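Local atomic coordinates of DNA polymerase III subunit beta (Caulobacter crescentus, PDB entry 5WCE), a protein that forms a ring-shaped homodimer around DNA that probably tethers DNA polymerases and other proteins to it, making replication processive. Residues G175-R180 / G199-P204; A214-L219 / V236-G241; A279-A284 / Y336-C341. All blocks are in the same frame, centred on the assembly; numbering follows the deposited sequence.

Interaction 1: G175-R180 / G199-P204; sequences GETKLR and GAVGIP
No ring or other flat group takes part where Thr177 meets Val201 and Leu179 meets Ile203, so there are no faces or edges to assign; branched aliphatic carbons do the touching. At the outer pair, both methyls of Val201 straddle the methyl of Thr177: Thr177 CG2 lies 4.0 Å from Val201 CG1 and equally far, 4.0 Å, from Val201 CG2. Thr177 OG1 lies alongside the same valine, 3.9 Å from Val201 CG1, a van der Waals neighbour and not a polar partner. Thr177 takes up this pose with its methyl anti to the backbone N and its hydroxyl beside that N (chi1 -63°), the two side chains meeting at a slant.

The strand 176-184 lies between strands 165-173 and 188-195 in an antiparallel sheet shared by the central and C-terminal domains of the clamp. Past strand 188-195 the chain turns back over this sheet, and a type II beta turn from Ala200 to Ile203 shapes the passage. Ile203 N donates to Ala200 O at 3.1 Å to close the turn. Gly202 holds its third position with a positive phi of 77°, and Val201, one place earlier, is set over Thr177.

Deeper in, a single methyl-to-methyl contact joins Leu179 CD1 and Ile203 CD1, 4.0 Å apart, with the two side chains at about a right angle. Ile203 reaches there with CG1 between the backbone N and the carbonyl carbon (chi1 54°). Ala200 also points its methyl at the strand, while both Ala200 and Ile203 rest against Ile136 of strand 136-139. Thr170 of strand 165-173 touches both Thr177 and Ile203, and Ala196, in the loop just after strand 188-195, packs on both Thr177 and Val201.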
# COMPACT_ATOMS: atom_id res chain seq x y z
N GLY A 175 -44.11 9.99 8.61
CA GLY A 175 -44.62 10.27 9.97
C GLY A 175 -43.52 10.61 10.99
O GLY A 175 -43.74 10.54 12.20
N GLU A 176 -42.34 10.95 10.48
CA GLU A 176 -41.15 11.04 11.29
C GLU A 176 -40.27 12.07 10.58
O GLU A 176 -40.19 12.12 9.36
CB GLU A 176 -40.45 9.66 11.29
CG GLU A 176 -39.80 9.32 12.63
CD GLU A 176 -38.92 8.07 12.58
OE1 GLU A 176 -38.30 7.79 11.51
OE2 GLU A 176 -38.84 7.37 13.63
N THR A 177 -39.49 12.81 11.36
CA THR A 177 -38.36 13.53 10.79
C THR A 177 -37.12 12.61 10.74
O THR A 177 -36.78 11.95 11.70
CB THR A 177 -38.10 14.82 11.58
OG1 THR A 177 -39.26 15.66 11.47
CG2 THR A 177 -36.90 15.55 11.03
N LYS A 178 -36.45 12.59 9.60
CA LYS A 178 -35.21 11.84 9.43
C LYS A 178 -34.00 12.76 9.33
O LYS A 178 -34.09 13.77 8.69
CB LYS A 178 -35.34 11.00 8.18
CG LYS A 178 -36.31 9.85 8.48
CD LYS A 178 -37.16 9.53 7.31
CE LYS A 178 -38.05 8.35 7.69
NZ LYS A 178 -38.54 7.79 6.43
N LEU A 179 -32.91 12.40 9.99
CA LEU A 179 -31.59 12.97 9.69
C LEU A 179 -31.02 12.19 8.48
O LEU A 179 -30.84 10.97 8.57
CB LEU A 179 -30.67 12.86 10.89
CG LEU A 179 -29.25 13.41 10.76
CD1 LEU A 179 -29.28 14.89 10.48
CD2 LEU A 179 -28.44 13.16 12.02
N ARG A 180 -30.71 12.91 7.39
CA ARG A 180 -30.39 12.32 6.10
C ARG A 180 -29.04 12.85 5.59
O ARG A 180 -28.71 14.02 5.76
CB ARG A 180 -31.50 12.63 5.07
CG ARG A 180 -31.24 12.07 3.66
CD ARG A 180 -32.38 12.45 2.73
NE ARG A 180 -33.56 11.64 2.98
CZ ARG A 180 -34.70 11.72 2.26
NH1 ARG A 180 -34.84 12.59 1.26
NH2 ARG A 180 -35.72 10.91 2.56
N GLY A 199 -33.32 17.14 19.07
CA GLY A 199 -32.55 18.35 18.83
C GLY A 199 -32.05 18.58 17.40
O GLY A 199 -31.62 19.66 17.05
N ALA A 200 -32.10 17.55 16.56
CA ALA A 200 -31.66 17.69 15.19
C ALA A 200 -32.74 18.18 14.31
O ALA A 200 -32.45 18.59 13.20
CB ALA A 200 -31.17 16.36 14.68
N VAL A 201 -34.00 18.12 14.74
CA VAL A 201 -35.14 18.31 13.81
C VAL A 201 -35.05 19.78 13.41
O VAL A 201 -34.91 20.66 14.28
CB VAL A 201 -36.49 18.01 14.49
CG1 VAL A 201 -37.69 18.44 13.66
CG2 VAL A 201 -36.59 16.54 14.89
N GLY A 202 -35.05 20.07 12.12
CA GLY A 202 -34.92 21.47 11.68
C GLY A 202 -33.55 22.15 11.73
O GLY A 202 -33.46 23.35 11.64
N ILE A 203 -32.47 21.39 11.90
CA ILE A 203 -31.11 21.94 11.61
C ILE A 203 -31.05 22.49 10.17
O ILE A 203 -31.74 21.95 9.29
CB ILE A 203 -29.97 20.89 11.76
CG1 ILE A 203 -30.22 19.63 10.94
CG2 ILE A 203 -29.71 20.60 13.23
CD1 ILE A 203 -28.95 18.87 10.61
N PRO A 204 -30.27 23.56 9.92
CA PRO A 204 -30.14 23.95 8.51
C PRO A 204 -29.35 22.87 7.75
O PRO A 204 -28.45 22.25 8.32
CB PRO A 204 -29.38 25.27 8.56
CG PRO A 204 -28.51 25.16 9.78
CD PRO A 204 -29.34 24.32 10.78

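Interaction 2: A214-L219 / V236-G241; sequences AEARRL and VRFEFG
Ala216 and Leu219 turn toward Phe238 and Phe240, while on another side of the same helix Arg218 NH2 and Glu215 OE2 make a salt bridge of 2.9 Å. Its hydrogen bond is almost straight (175° at the hydrogen). The carboxylate oxygen sits in the guanidinium plane and is met on its syn side, somewhat out of the carboxylate plane. That pair stays within the helix, and the contact with the strand is apolar.

Each of the two phenylalanines offers one ring face to a helix carbon. Ala216 CB stands over the centre of the Phe238 ring, 3.9 Å from its centroid and 10° off the normal, a CH-pi contact. One helical turn on, Leu219 CB does the same to Phe240, 3.6 Å from the ring centroid. The leucine adds a second touch beyond this: Leu219 CD1 comes to 3.5 Å from Phe240 CE2, reaching past the centre toward one side of the ring. CG of Phe240 is anti to the carbonyl carbon and beside the backbone N, the position from which the ring presents its face to Leu219 CB. Ala216 O also approaches this ring obliquely, 3.7 Å from Phe240 CE1. The alternation of the strand explains the pairing: residues 238 and 240 face the helix, whereas Arg237 and Glu239 occupy the other side of the sheet, where Glu239 is salt-bridged to Arg135.

Helix 210-220 runs nearly parallel to strand 235-240, the axes of the two segments 9.8 Å apart at closest approach and 15° from alignment, as one layer of the helix-on-sheet packing of the central clamp domain. Leu229 and Val227 of strand 226-231 flank the two rings, and Leu245 of strand 243-248 touches Ala216. On its other flank the helix meets helix 140-148, where Arg217 packs on Ile144 and Ile147 and pairs with Asp148.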
# COMPACT_ATOMS: atom_id res chain seq x y z
N ALA A 214 -14.07 12.67 6.22
CA ALA A 214 -13.05 11.66 6.35
C ALA A 214 -12.41 11.73 7.75
O ALA A 214 -12.28 10.71 8.43
CB ALA A 214 -12.00 11.81 5.28
N GLU A 215 -12.08 12.95 8.17
CA GLU A 215 -11.45 13.16 9.45
C GLU A 215 -12.41 12.89 10.58
O GLU A 215 -12.03 12.25 11.57
CB GLU A 215 -10.85 14.58 9.53
CG GLU A 215 -9.68 14.79 8.57
CD GLU A 215 -8.59 13.77 8.80
OE1 GLU A 215 -8.20 13.65 9.96
OE2 GLU A 215 -8.19 13.04 7.85
N ALA A 216 -13.68 13.33 10.45
CA ALA A 216 -14.70 12.97 11.44
C ALA A 216 -14.91 11.46 11.58
O ALA A 216 -15.02 10.92 12.70
CB ALA A 216 -16.06 13.67 11.14
N ARG A 217 -14.95 10.79 10.44
CA ARG A 217 -15.15 9.36 10.43
C ARG A 217 -13.97 8.65 11.12
O ARG A 217 -14.18 7.71 11.86
CB ARG A 217 -15.29 8.87 8.96
CG ARG A 217 -15.48 7.35 8.81
CD ARG A 217 -16.71 6.85 9.56
NE ARG A 217 -16.77 5.41 9.42
CZ ARG A 217 -16.19 4.52 10.21
NH1 ARG A 217 -15.45 4.91 11.23
NH2 ARG A 217 -16.35 3.21 9.99
N ARG A 218 -12.74 9.12 10.89
CA ARG A 218 -11.55 8.58 11.60
C ARG A 218 -11.67 8.71 13.12
O ARG A 218 -11.53 7.76 13.86
CB ARG A 218 -10.29 9.28 11.07
CG ARG A 218 -9.00 8.60 11.48
CD ARG A 218 -7.72 9.37 11.13
NE ARG A 218 -7.78 10.03 9.82
CZ ARG A 218 -7.54 9.48 8.61
NH1 ARG A 218 -7.19 8.19 8.45
NH2 ARG A 218 -7.64 10.25 7.54
N LEU A 219 -12.02 9.92 13.57
CA LEU A 219 -12.23 10.15 14.99
C LEU A 219 -13.37 9.35 15.60
O LEU A 219 -13.33 8.96 16.80
CB LEU A 219 -12.43 11.66 15.25
CG LEU A 219 -11.17 12.50 15.00
CD1 LEU A 219 -11.43 14.01 14.95
CD2 LEU A 219 -10.07 12.25 16.04
N VAL A 236 -19.78 23.45 11.02
CA VAL A 236 -20.19 22.22 11.64
C VAL A 236 -19.12 21.86 12.68
O VAL A 236 -17.93 22.14 12.47
CB VAL A 236 -20.48 21.12 10.59
CG1 VAL A 236 -19.27 20.74 9.80
CG2 VAL A 236 -20.99 19.87 11.23
N ARG A 237 -19.54 21.31 13.80
CA ARG A 237 -18.63 20.86 14.86
C ARG A 237 -19.04 19.48 15.36
O ARG A 237 -20.21 19.23 15.69
CB ARG A 237 -18.58 21.86 15.99
CG ARG A 237 -17.53 21.58 17.08
CD ARG A 237 -17.36 22.80 17.95
NE ARG A 237 -16.35 22.59 18.95
CZ ARG A 237 -16.52 21.94 20.09
NH1 ARG A 237 -17.72 21.46 20.44
NH2 ARG A 237 -15.48 21.85 20.94
N PHE A 238 -18.07 18.58 15.41
CA PHE A 238 -18.24 17.25 15.95
C PHE A 238 -17.40 17.22 17.22
O PHE A 238 -16.19 17.52 17.17
CB PHE A 238 -17.72 16.21 15.02
CG PHE A 238 -18.34 16.19 13.67
CD1 PHE A 238 -19.40 15.32 13.40
CD2 PHE A 238 -17.79 16.93 12.61
CE1 PHE A 238 -19.97 15.27 12.15
CE2 PHE A 238 -18.36 16.87 11.35
CZ PHE A 238 -19.44 16.03 11.13
N GLU A 239 -18.01 16.85 18.33
CA GLU A 239 -17.26 16.59 19.57
C GLU A 239 -17.26 15.08 19.94
O GLU A 239 -18.34 14.45 20.04
CB GLU A 239 -17.94 17.36 20.68
CG GLU A 239 -17.07 18.27 21.49
CD GLU A 239 -17.89 18.92 22.56
OE1 GLU A 239 -18.39 18.21 23.47
OE2 GLU A 239 -18.12 20.14 22.45
N PHE A 240 -16.05 14.56 20.20
CA PHE A 240 -15.80 13.13 20.50
C PHE A 240 -15.06 13.08 21.84
O PHE A 240 -13.80 12.87 21.86
CB PHE A 240 -14.86 12.52 19.47
CG PHE A 240 -15.12 12.90 18.03
CD1 PHE A 240 -15.92 12.06 17.22
CD2 PHE A 240 -14.51 14.00 17.44
CE1 PHE A 240 -16.12 12.34 15.90
CE2 PHE A 240 -14.73 14.31 16.12
CZ PHE A 240 -15.56 13.48 15.35
N GLY A 241 -15.74 13.39 22.93
CA GLY A 241 -15.10 13.53 24.24
C GLY A 241 -14.04 14.63 24.30
O GLY A 241 -14.36 15.79 24.14

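Interaction 3: A279-A284 / Y336-C341; sequences AVDRVA and YLLDVC
With CG1 anti to its backbone N (chi1 176°), Val280 sends one methyl toward Leu338 and the other, CG2, toward Leu337. The two leucines answer through different torsions. Leu337 has CG anti to the backbone N, whereas Leu338 has CG anti to the carbonyl carbon (chi1 -71°), and their isobutyl groups thereby reach the same valine from neighbouring positions on the helix.

Val280 is the side chain that touches both leucines. Its CG1 approaches the branch point of Leu338, 3.8 Å from Leu338 CG, and its CB lies 3.9 Å from Leu338 CD2; the two side chains run past each other in opposite directions. On the Leu337 side a single methyl pair does the work, Val280 CG2 to Leu337 CD2 at 3.9 Å, with the groups set at a slant. Leu338 also lies beside the next residue of the facing helix, its CD2 4.1 Å from Asp281 N and its CD1 4.3 Å from Asp281 CB.

The segments of helices 273-284 and 334-343 run antiparallel at 155°, with axes 10.3 Å apart, and form the helix pair of the C-terminal clamp domain. Leu305 of strand 302-308 supports Val280, Leu374 of strand 370-374 supports Leu337, and Phe276 and Ala277, earlier on the first helix, extend the packing to Leu337 and Leu338 respectively.

Near the edge of this packing, the carboxylate of Asp281 is salt-bridged to Lys87 of the second subunit, and Arg282 donates to the backbone oxygen of the same lysine, being salt-bridged as well to Glu317 of its own chain. Between the two segments the side chains meet through aliphatic carbons, with Asp281 N merely a van der Waals neighbour, so the attachment depends on burial and shape rather than on directional bonds, while Asp281 and Arg282 also bond to the second subunit.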
# COMPACT_ATOMS: atom_id res chain seq x y z
N ALA A 279 -20.20 -11.60 -10.88
CA ALA A 279 -20.31 -11.64 -12.33
C ALA A 279 -19.90 -10.33 -12.95
O ALA A 279 -19.13 -10.34 -13.89
CB ALA A 279 -21.69 -12.05 -12.79
N VAL A 280 -20.41 -9.20 -12.45
CA VAL A 280 -19.98 -7.90 -12.93
C VAL A 280 -18.45 -7.74 -12.82
O VAL A 280 -17.82 -7.30 -13.75
CB VAL A 280 -20.64 -6.73 -12.16
CG1 VAL A 280 -20.07 -5.39 -12.62
CG2 VAL A 280 -22.16 -6.75 -12.39
N ASP A 281 -17.91 -8.06 -11.66
CA ASP A 281 -16.48 -8.00 -11.43
C ASP A 281 -15.70 -8.89 -12.41
O ASP A 281 -14.70 -8.44 -13.00
CB ASP A 281 -16.22 -8.38 -9.97
CG ASP A 281 -14.78 -8.15 -9.55
OD1 ASP A 281 -14.13 -7.26 -10.09
OD2 ASP A 281 -14.32 -8.92 -8.70
N ARG A 282 -16.17 -10.11 -12.65
CA ARG A 282 -15.56 -10.97 -13.66
C ARG A 282 -15.50 -10.36 -15.05
O ARG A 282 -14.41 -10.27 -15.65
CB ARG A 282 -16.28 -12.31 -13.78
CG ARG A 282 -15.71 -13.39 -12.94
CD ARG A 282 -16.29 -14.72 -13.32
NE ARG A 282 -17.69 -14.80 -12.89
CZ ARG A 282 -18.11 -15.05 -11.66
NH1 ARG A 282 -17.26 -15.25 -10.66
NH2 ARG A 282 -19.43 -15.10 -11.43
N VAL A 283 -16.66 -9.95 -15.58
CA VAL A 283 -16.71 -9.47 -16.96
C VAL A 283 -15.94 -8.16 -17.11
O VAL A 283 -15.37 -7.93 -18.18
CB VAL A 283 -18.13 -9.36 -17.52
CG1 VAL A 283 -18.76 -10.74 -17.61
CG2 VAL A 283 -18.99 -8.43 -16.71
N ALA A 284 -15.87 -7.35 -16.06
CA ALA A 284 -15.12 -6.09 -16.10
C ALA A 284 -13.58 -6.27 -16.13
O ALA A 284 -12.86 -5.37 -16.54
CB ALA A 284 -15.50 -5.21 -14.92
N TYR A 336 -19.18 1.99 -10.54
CA TYR A 336 -20.32 2.56 -9.86
C TYR A 336 -21.35 1.48 -9.47
O TYR A 336 -21.93 1.52 -8.37
CB TYR A 336 -20.97 3.69 -10.71
CG TYR A 336 -20.08 4.86 -11.04
CD1 TYR A 336 -18.87 5.11 -10.34
CD2 TYR A 336 -20.38 5.70 -12.10
CE1 TYR A 336 -18.05 6.15 -10.68
CE2 TYR A 336 -19.55 6.76 -12.43
CZ TYR A 336 -18.38 6.97 -11.70
OH TYR A 336 -17.57 8.01 -12.06
N LEU A 337 -21.57 0.51 -10.35
CA LEU A 337 -22.47 -0.59 -10.04
C LEU A 337 -21.93 -1.44 -8.90
O LEU A 337 -22.63 -1.77 -7.94
CB LEU A 337 -22.67 -1.41 -11.30
CG LEU A 337 -23.54 -2.62 -11.32
CD1 LEU A 337 -24.92 -2.30 -10.76
CD2 LEU A 337 -23.61 -3.17 -12.76
N LEU A 338 -20.66 -1.79 -8.98
CA LEU A 338 -20.01 -2.56 -7.89
C LEU A 338 -20.03 -1.80 -6.60
O LEU A 338 -20.21 -2.40 -5.55
CB LEU A 338 -18.61 -2.97 -8.30
CG LEU A 338 -18.59 -4.04 -9.38
CD1 LEU A 338 -17.18 -4.17 -9.88
CD2 LEU A 338 -19.15 -5.36 -8.85
N ASP A 339 -19.88 -0.49 -6.65
CA ASP A 339 -19.96 0.34 -5.42
C ASP A 339 -21.30 0.19 -4.72
O ASP A 339 -21.40 -0.02 -3.49
CB ASP A 339 -19.70 1.81 -5.75
CG ASP A 339 -18.23 2.14 -5.99
OD1 ASP A 339 -17.32 1.33 -5.70
OD2 ASP A 339 -18.02 3.22 -6.57
N VAL A 340 -22.37 0.22 -5.50
CA VAL A 340 -23.70 -0.02 -4.96
C VAL A 340 -23.86 -1.42 -4.41
O VAL A 340 -24.35 -1.58 -3.28
CB VAL A 340 -24.80 0.30 -6.02
CG1 VAL A 340 -26.16 -0.12 -5.46
CG2 VAL A 340 -24.77 1.76 -6.32
N CYS A 341 -23.48 -2.46 -5.17
CA CYS A 341 -23.59 -3.81 -4.67
C CYS A 341 -22.78 -3.98 -3.35
O CYS A 341 -23.19 -4.72 -2.46
CB CYS A 341 -23.09 -4.83 -5.70
SG CYS A 341 -24.15 -4.90 -7.17

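Following the chain from the N terminus, the three contacts come in series: none nests within or crosses another. Interaction 1 closes a loop of 18 residues, bringing the chain back over strand 176-184 before it enters strand 206-209. Interaction 2 closes one of 16 residues, tying helix 210-220 to strand 235-240 in the same central domain; the nearest atoms of these two contacts are about 8 Å apart. Interaction 3 spans 51 residues and joins the two helices of the C-terminal domain, its centre about 31 Å from that of interaction 2. The sheet beneath interaction 1 is continued by strands of that domain, 370-374 lying next to 188-195.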